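Local coordinates for nitric oxide dioxygenase (Rhodothermus marinus DSM 4252, PDB 6WK3), which binds heme in a globin fold, is probably a nitric oxide dioxygenase, and in this engineered form serves as a carbene transferase, at residues Y33-L36 with F37-Y40. The protein carries 1 engineered substitution. Residues are numbered along the deposited sequence; the frame is centred on the assembly and turned at random.
Sequences YRLL and FERY
Tyr-33 to Arg-39 form the last turns of helix 18-39, with Tyr-40 just beyond, and four successive i to i+4 backbone hydrogen bonds join them. They run from Phe-37 N to Tyr-33 O (2.8 Å) through to Tyr-40 N to Leu-36 O (3.1 Å). Tyr-40 N donates the last of these bonds, although Tyr-40 is the first residue to leave helical geometry.

On one side of the helix Tyr-33 reaches Phe-37. Each CG is anti to its own backbone N (chi1 172° and -169°), which puts both side chains on the same side of the helix and brings Tyr-33 OH to the edge of the Phe-37 ring, 3.6 Å from Phe-37 CD2. The two side chains pass at a slant rather than stacking. Tyr-33 also meets Phe-47 edge-to-face.

Leu-35 and Arg-39 extend alongside each other in the same direction. The two methyls of Leu-35 approach the guanidinium, with CD2 3.9 Å from Arg-39 NH2 and CD1 over one face. The extended Arg-39 chain carries this charged end past Leu-35 to helix 94-110. There NH1 forms salt bridges with Asp-104 and Glu-100. A leucine in place of Arg-39 would probably leave both carboxylates without this cationic mate and Leu-35 without its flat guanidinium cover. Glu-38 also runs alongside Leu-35, its OE2 4.0 Å from Leu-35 CD2.

Leu-36 is buried. Its CD1 meets Tyr-40 CD2 at 4.2 Å, the side chains crossing at about a right angle. Leu-36 also packs on Val-98, Thr-43 and Phe-47, and its side chain lies about 5 Å from a bound heme. Tyr-40 OH is hydrogen-bonded to Glu-100, which ties the helix end to helix 94-110.

This is the C-terminal end of helix 18-39 in an all-helical globin fold, packed against helix 94-110 with Leu-36 near the heme.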
loop_
_atom_site.group_PDB
_atom_site.type_symbol
_atom_site.label_atom_id
_atom_site.label_comp_id
_atom_site.label_asym_id
_atom_site.label_seq_id
_atom_site.Cartn_x
_atom_site.Cartn_y
_atom_site.Cartn_z
ATOM N N TYR A 33 -10.369 -4.460 -16.004
ATOM C CA TYR A 33 -10.022 -3.076 -15.700
ATOM C C TYR A 33 -10.493 -2.121 -16.793
ATOM O O TYR A 33 -10.888 -0.987 -16.500
ATOM C CB TYR A 33 -8.514 -2.932 -15.486
ATOM C CG TYR A 33 -8.071 -1.485 -15.366
ATOM C CD1 TYR A 33 -8.324 -0.754 -14.210
ATOM C CD2 TYR A 33 -7.423 -0.842 -16.418
ATOM C CE1 TYR A 33 -7.934 0.567 -14.096
ATOM C CE2 TYR A 33 -7.033 0.483 -16.314
ATOM C CZ TYR A 33 -7.290 1.181 -15.150
ATOM O OH TYR A 33 -6.903 2.496 -15.036
ATOM N N ARG A 34 -10.448 -2.551 -18.059
ATOM C CA ARG A 34 -10.908 -1.680 -19.141
ATOM C C ARG A 34 -12.410 -1.453 -19.065
ATOM O O ARG A 34 -12.885 -0.334 -19.284
ATOM C CB ARG A 34 -10.520 -2.262 -20.499
ATOM C CG ARG A 34 -9.020 -2.257 -20.713
ATOM C CD ARG A 34 -8.605 -2.881 -22.029
ATOM N NE ARG A 34 -7.154 -3.028 -22.064
ATOM C CZ ARG A 34 -6.512 -4.181 -22.214
ATOM N NH1 ARG A 34 -7.190 -5.314 -22.372
ATOM N NH2 ARG A 34 -5.186 -4.196 -22.219
ATOM N N LEU A 35 -13.170 -2.499 -18.744
ATOM C CA LEU A 35 -14.603 -2.330 -18.541
ATOM C C LEU A 35 -14.883 -1.409 -17.361
ATOM O O LEU A 35 -15.837 -0.627 -17.389
ATOM C CB LEU A 35 -15.263 -3.692 -18.336
ATOM C CG LEU A 35 -15.147 -4.658 -19.514
ATOM C CD1 LEU A 35 -15.844 -5.977 -19.194
ATOM C CD2 LEU A 35 -15.721 -4.040 -20.773
ATOM N N LEU A 36 -14.058 -1.483 -16.315
ATOM C CA LEU A 36 -14.229 -0.588 -15.175
ATOM C C LEU A 36 -13.847 0.843 -15.539
ATOM O O LEU A 36 -14.511 1.797 -15.116
ATOM C CB LEU A 36 -13.401 -1.094 -13.990
ATOM C CG LEU A 36 -13.500 -0.361 -12.651
ATOM C CD1 LEU A 36 -14.763 -0.749 -11.911
ATOM C CD2 LEU A 36 -12.267 -0.638 -11.796
ATOM N N PHE A 37 -12.779 1.006 -16.328
ATOM C CA PHE A 37 -12.363 2.329 -16.789
ATOM C C PHE A 37 -13.486 3.026 -17.550
ATOM O O PHE A 37 -13.734 4.221 -17.348
ATOM C CB PHE A 37 -11.113 2.188 -17.666
ATOM C CG PHE A 37 -10.422 3.493 -17.998
ATOM C CD1 PHE A 37 -10.956 4.373 -18.932
ATOM C CD2 PHE A 37 -9.207 3.818 -17.406
ATOM C CE1 PHE A 37 -10.307 5.566 -19.245
ATOM C CE2 PHE A 37 -8.550 5.006 -17.722
ATOM C CZ PHE A 37 -9.103 5.879 -18.639
ATOM N N GLU A 38 -14.189 2.296 -18.415
ATOM C CA GLU A 38 -15.177 2.920 -19.284
ATOM C C GLU A 38 -16.584 2.953 -18.696
ATOM O O GLU A 38 -17.387 3.795 -19.110
ATOM C CB GLU A 38 -15.195 2.218 -20.647
ATOM C CG GLU A 38 -15.896 0.883 -20.684
ATOM C CD GLU A 38 -15.593 0.099 -21.957
ATOM O OE1 GLU A 38 -14.428 0.122 -22.415
ATOM O OE2 GLU A 38 -16.522 -0.546 -22.494
ATOM N N ARG A 39 -16.908 2.089 -17.739
ATOM C CA ARG A 39 -18.258 2.112 -17.186
ATOM C C ARG A 39 -18.380 2.982 -15.944
ATOM O O ARG A 39 -19.463 3.521 -15.682
ATOM C CB ARG A 39 -18.723 0.694 -16.864
ATOM C CG ARG A 39 -18.946 -0.163 -18.089
ATOM C CD ARG A 39 -19.333 -1.576 -17.696
ATOM N NE ARG A 39 -19.223 -2.498 -18.820
ATOM C CZ ARG A 39 -19.585 -3.774 -18.775
ATOM N NH1 ARG A 39 -20.085 -4.287 -17.657
ATOM N NH2 ARG A 39 -19.451 -4.537 -19.849
ATOM N N TYR A 40 -17.303 3.138 -15.179
ATOM C CA TYR A 40 -17.323 3.905 -13.932
ATOM C C TYR A 40 -16.083 4.778 -13.876
ATOM O O TYR A 40 -15.100 4.455 -13.197
ATOM C CB TYR A 40 -17.418 2.977 -12.721
ATOM C CG TYR A 40 -18.590 2.039 -12.832
ATOM C CD1 TYR A 40 -19.877 2.478 -12.558
ATOM C CD2 TYR A 40 -18.417 0.724 -13.246
ATOM C CE1 TYR A 40 -20.959 1.630 -12.670
ATOM C CE2 TYR A 40 -19.493 -0.129 -13.367
ATOM C CZ TYR A 40 -20.760 0.328 -13.077
ATOM O OH TYR A 40 -21.836 -0.519 -13.189
#